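PDB 4ZOH: putative oxidoreductase molybdopterin-binding subunit from Sulfolobus tokodaii, which binds the pterin cytosine dinucleotide molybdenum cofactor and probably serves as the large subunit of an oxidoreductase of the aldehyde oxidase and xanthine dehydrogenase type. Local coordinates for residues G30-R38 / I84-I95. Numbering follows the deposited sequence.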
loop_
_atom_site.group_PDB
_atom_site.type_symbol
_atom_site.label_atom_id
_atom_site.label_comp_id
_atom_site.label_asym_id
_atom_site.label_seq_id
_atom_site.Cartn_x
_atom_site.Cartn_y
_atom_site.Cartn_z
ATOM N N GLY A 30 4.518 -4.692 -8.179
ATOM C CA GLY A 30 5.683 -5.498 -8.532
ATOM C C GLY A 30 6.513 -6.092 -7.411
ATOM O O GLY A 30 7.651 -6.441 -7.633
ATOM N N THR A 31 5.955 -6.232 -6.216
ATOM C CA THR A 31 6.687 -6.776 -5.073
ATOM C C THR A 31 7.237 -8.153 -5.394
ATOM O O THR A 31 6.509 -8.987 -5.902
ATOM C CB THR A 31 5.761 -6.888 -3.829
ATOM O OG1 THR A 31 5.392 -5.546 -3.394
ATOM C CG2 THR A 31 6.528 -7.606 -2.707
ATOM N N LEU A 32 8.516 -8.353 -5.124
ATOM C CA LEU A 32 9.162 -9.635 -5.282
ATOM C C LEU A 32 9.327 -10.321 -3.902
ATOM O O LEU A 32 9.304 -9.645 -2.856
ATOM C CB LEU A 32 10.563 -9.449 -5.926
ATOM C CG LEU A 32 10.606 -8.901 -7.369
ATOM C CD1 LEU A 32 12.041 -8.598 -7.806
ATOM C CD2 LEU A 32 10.024 -9.949 -8.274
ATOM N N PHE A 33 9.476 -11.645 -3.904
ATOM C CA PHE A 33 9.635 -12.387 -2.656
ATOM C C PHE A 33 11.062 -12.857 -2.489
ATOM O O PHE A 33 11.672 -13.331 -3.451
ATOM C CB PHE A 33 8.647 -13.551 -2.549
ATOM C CG PHE A 33 8.541 -14.070 -1.160
ATOM C CD1 PHE A 33 9.387 -15.125 -0.716
ATOM C CD2 PHE A 33 7.662 -13.425 -0.216
ATOM C CE1 PHE A 33 9.314 -15.567 0.607
ATOM C CE2 PHE A 33 7.609 -13.862 1.111
ATOM C CZ PHE A 33 8.423 -14.950 1.516
ATOM N N VAL A 34 11.574 -12.710 -1.267
ATOM C CA VAL A 34 12.982 -12.985 -0.898
ATOM C C VAL A 34 13.026 -14.117 0.133
ATOM O O VAL A 34 12.327 -14.060 1.148
ATOM C CB VAL A 34 13.636 -11.680 -0.361
ATOM C CG1 VAL A 34 15.090 -11.841 0.105
ATOM C CG2 VAL A 34 13.574 -10.568 -1.429
ATOM N N ALA A 35 13.850 -15.132 -0.107
ATOM C CA ALA A 35 14.094 -16.161 0.907
ATOM C C ALA A 35 15.603 -16.305 1.086
ATOM O O ALA A 35 16.370 -16.043 0.135
ATOM C CB ALA A 35 13.422 -17.479 0.491
ATOM N N PHE A 36 16.030 -16.716 2.286
ATOM C CA PHE A 36 17.421 -16.960 2.563
ATOM C C PHE A 36 17.768 -18.444 2.595
ATOM O O PHE A 36 17.027 -19.238 3.167
ATOM C CB PHE A 36 17.864 -16.251 3.841
ATOM C CG PHE A 36 17.754 -14.774 3.754
ATOM C CD1 PHE A 36 18.925 -13.968 3.628
ATOM C CD2 PHE A 36 16.477 -14.145 3.784
ATOM C CE1 PHE A 36 18.851 -12.591 3.534
ATOM C CE2 PHE A 36 16.413 -12.741 3.692
ATOM C CZ PHE A 36 17.582 -11.967 3.554
ATOM N N VAL A 37 18.878 -18.811 1.933
ATOM C CA VAL A 37 19.524 -20.129 2.087
ATOM C C VAL A 37 20.302 -20.034 3.384
ATOM O O VAL A 37 20.957 -19.008 3.651
ATOM C CB VAL A 37 20.498 -20.471 0.902
ATOM C CG1 VAL A 37 21.100 -21.891 1.042
ATOM C CG2 VAL A 37 19.779 -20.340 -0.450
ATOM N N ARG A 38 20.185 -21.064 4.216
ATOM C CA ARG A 38 20.853 -21.063 5.569
ATOM C C ARG A 38 21.849 -22.223 5.748
ATOM O O ARG A 38 21.692 -23.280 5.082
ATOM C CB ARG A 38 19.779 -21.160 6.666
ATOM C CG ARG A 38 18.979 -19.852 6.761
ATOM C CD ARG A 38 17.695 -20.076 7.585
ATOM N NE ARG A 38 16.793 -18.950 7.446
ATOM C CZ ARG A 38 16.920 -17.769 7.998
ATOM N NH1 ARG A 38 17.905 -17.479 8.819
ATOM N NH2 ARG A 38 15.972 -16.846 7.762
ATOM N N ILE A 84 15.765 -14.531 -4.914
ATOM C CA ILE A 84 14.642 -13.620 -5.275
ATOM C C ILE A 84 13.740 -14.237 -6.349
ATOM O O ILE A 84 14.224 -14.789 -7.354
ATOM C CB ILE A 84 15.141 -12.228 -5.674
ATOM C CG1 ILE A 84 16.246 -11.801 -4.687
ATOM C CG2 ILE A 84 13.951 -11.231 -5.791
ATOM C CD1 ILE A 84 16.430 -10.337 -4.392
ATOM N N ALA A 85 12.432 -14.245 -6.116
ATOM C CA ALA A 85 11.542 -14.790 -7.134
ATOM C C ALA A 85 10.206 -14.014 -7.173
ATOM O O ALA A 85 9.965 -13.104 -6.367
ATOM C CB ALA A 85 11.312 -16.292 -6.925
ATOM N N LYS A 86 9.355 -14.404 -8.101
ATOM C CA LYS A 86 8.092 -13.756 -8.364
ATOM C C LYS A 86 7.164 -13.869 -7.200
ATOM O O LYS A 86 6.364 -12.971 -7.022
ATOM C CB LYS A 86 7.465 -14.407 -9.597
ATOM C CG LYS A 86 5.989 -14.174 -9.889
ATOM C CD LYS A 86 5.365 -15.354 -10.648
ATOM C CE LYS A 86 4.327 -14.887 -11.659
ATOM N NZ LYS A 86 4.335 -15.672 -12.940
ATOM N N ASP A 87 7.210 -14.996 -6.477
ATOM C CA ASP A 87 6.400 -15.193 -5.253
ATOM C C ASP A 87 7.015 -16.224 -4.302
ATOM O O ASP A 87 8.017 -16.881 -4.652
ATOM C CB ASP A 87 4.945 -15.524 -5.589
ATOM C CG ASP A 87 4.740 -16.934 -5.920
ATOM O OD1 ASP A 87 5.667 -17.708 -6.171
ATOM O OD2 ASP A 87 3.612 -17.301 -5.925
ATOM N N ARG A 88 6.431 -16.376 -3.113
ATOM C CA ARG A 88 7.018 -17.220 -2.076
ATOM C C ARG A 88 7.200 -18.686 -2.485
ATOM O O ARG A 88 8.201 -19.298 -2.082
ATOM C CB ARG A 88 6.245 -17.139 -0.766
ATOM C CG ARG A 88 4.738 -17.310 -0.871
ATOM C CD ARG A 88 4.103 -16.668 0.406
ATOM N NE ARG A 88 4.166 -15.198 0.347
ATOM C CZ ARG A 88 4.031 -14.429 1.427
ATOM N NH1 ARG A 88 3.840 -14.989 2.655
ATOM N NH2 ARG A 88 4.092 -13.120 1.304
ATOM N N TYR A 89 6.256 -19.228 -3.260
ATOM C CA TYR A 89 6.284 -20.615 -3.661
ATOM C C TYR A 89 7.476 -20.835 -4.572
ATOM O O TYR A 89 8.210 -21.787 -4.385
ATOM C CB TYR A 89 4.962 -21.017 -4.382
ATOM C CG TYR A 89 3.790 -21.224 -3.410
ATOM C CD1 TYR A 89 3.304 -22.529 -3.129
ATOM C CD2 TYR A 89 3.157 -20.130 -2.743
ATOM C CE1 TYR A 89 2.209 -22.721 -2.259
ATOM C CE2 TYR A 89 2.062 -20.329 -1.885
ATOM C CZ TYR A 89 1.607 -21.626 -1.639
ATOM O OH TYR A 89 0.559 -21.870 -0.772
ATOM N N GLU A 90 7.684 -19.911 -5.516
ATOM C CA GLU A 90 8.770 -20.018 -6.476
ATOM C C GLU A 90 10.076 -19.705 -5.836
ATOM O O GLU A 90 11.076 -20.348 -6.166
ATOM C CB GLU A 90 8.534 -19.126 -7.701
ATOM C CG GLU A 90 7.308 -19.606 -8.485
ATOM C CD GLU A 90 7.067 -18.840 -9.784
ATOM O OE1 GLU A 90 7.929 -18.005 -10.136
ATOM O OE2 GLU A 90 6.032 -19.049 -10.456
ATOM N N ALA A 91 10.076 -18.788 -4.865
ATOM C CA ALA A 91 11.286 -18.523 -4.065
ATOM C C ALA A 91 11.789 -19.807 -3.405
ATOM O O ALA A 91 13.013 -20.089 -3.398
ATOM C CB ALA A 91 11.097 -17.405 -3.039
ATOM N N TYR A 92 10.861 -20.615 -2.869
ATOM C CA TYR A 92 11.325 -21.799 -2.154
ATOM C C TYR A 92 11.721 -22.911 -3.126
ATOM O O TYR A 92 12.610 -23.664 -2.810
ATOM C CB TYR A 92 10.401 -22.207 -0.998
ATOM C CG TYR A 92 10.661 -21.301 0.239
ATOM C CD1 TYR A 92 10.032 -20.019 0.334
ATOM C CD2 TYR A 92 11.527 -21.682 1.299
ATOM C CE1 TYR A 92 10.228 -19.160 1.425
ATOM C CE2 TYR A 92 11.754 -20.809 2.415
ATOM C CZ TYR A 92 11.080 -19.540 2.467
ATOM O OH TYR A 92 11.206 -18.604 3.493
ATOM N N ASP A 93 11.108 -22.961 -4.308
ATOM C CA ASP A 93 11.621 -23.803 -5.402
ATOM C C ASP A 93 13.055 -23.400 -5.697
ATOM O O ASP A 93 13.929 -24.249 -5.696
ATOM C CB ASP A 93 10.793 -23.660 -6.688
ATOM C CG ASP A 93 9.433 -24.110 -6.524
ATOM O OD1 ASP A 93 9.206 -24.926 -5.610
ATOM O OD2 ASP A 93 8.557 -23.659 -7.321
ATOM N N LEU A 94 13.296 -22.094 -5.907
ATOM C CA LEU A 94 14.624 -21.610 -6.234
ATOM C C LEU A 94 15.669 -21.902 -5.176
ATOM O O LEU A 94 16.837 -22.087 -5.512
ATOM C CB LEU A 94 14.569 -20.123 -6.557
ATOM C CG LEU A 94 15.811 -19.430 -7.121
ATOM C CD1 LEU A 94 16.312 -20.068 -8.412
ATOM C CD2 LEU A 94 15.407 -18.000 -7.376
ATOM N N ILE A 95 15.267 -21.935 -3.890
ATOM C CA ILE A 95 16.188 -22.294 -2.798
ATOM C C ILE A 95 16.891 -23.654 -3.135
ATOM O O ILE A 95 18.089 -23.797 -2.964
ATOM C CB ILE A 95 15.468 -22.408 -1.414
ATOM C CG1 ILE A 95 15.088 -21.041 -0.827
ATOM C CG2 ILE A 95 16.352 -23.171 -0.399
ATOM C CD1 ILE A 95 16.229 -20.274 -0.202
HETATM O O HOH W 1 6.208 -10.514 -8.051
HETATM O O HOH W 2 11.641 -15.984 3.083
#
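Phe33 packs tightly against the first turn of helix 88-95. Arg88 CB sits over the centre of one face of the Phe33 ring, 3.6 Å from its centroid. Phe33 CG lies anti to its backbone N (chi1 -164°), which sets the ring against this turn. Arg88 bends at chi3 and brings one guanidinium face over Phe33 CE2, the two planes 43° apart; its NH1 forms a salt bridge with Asp24. Ala91 CB meets the ring edge at Phe33 CD1, 3.7 Å away. With an alanine here, the space against Ala91 and Tyr92 would probably be left unfilled and Arg88 would lose the ring it lies on. Strand 32-38 pairs antiparallel with the end of strand 79-85, and the chain then turns into the helix that covers the same sheet, within the α/β hammerhead domain. Phe33 and Ala85 exchange two nearly straight backbone hydrogen bonds, both 2.9 Å (Phe33 N to Ala85 O, Ala85 N to Phe33 O). Farther along, Ala35 CB lies over one face of the Tyr92 ring, and Ile95 CD1 reaches Val37 CG2 at 3.6 Å. The Thr31 end is looser. There a water bridges Thr31 O and Lys86 O, which stand 4.1 Å apart.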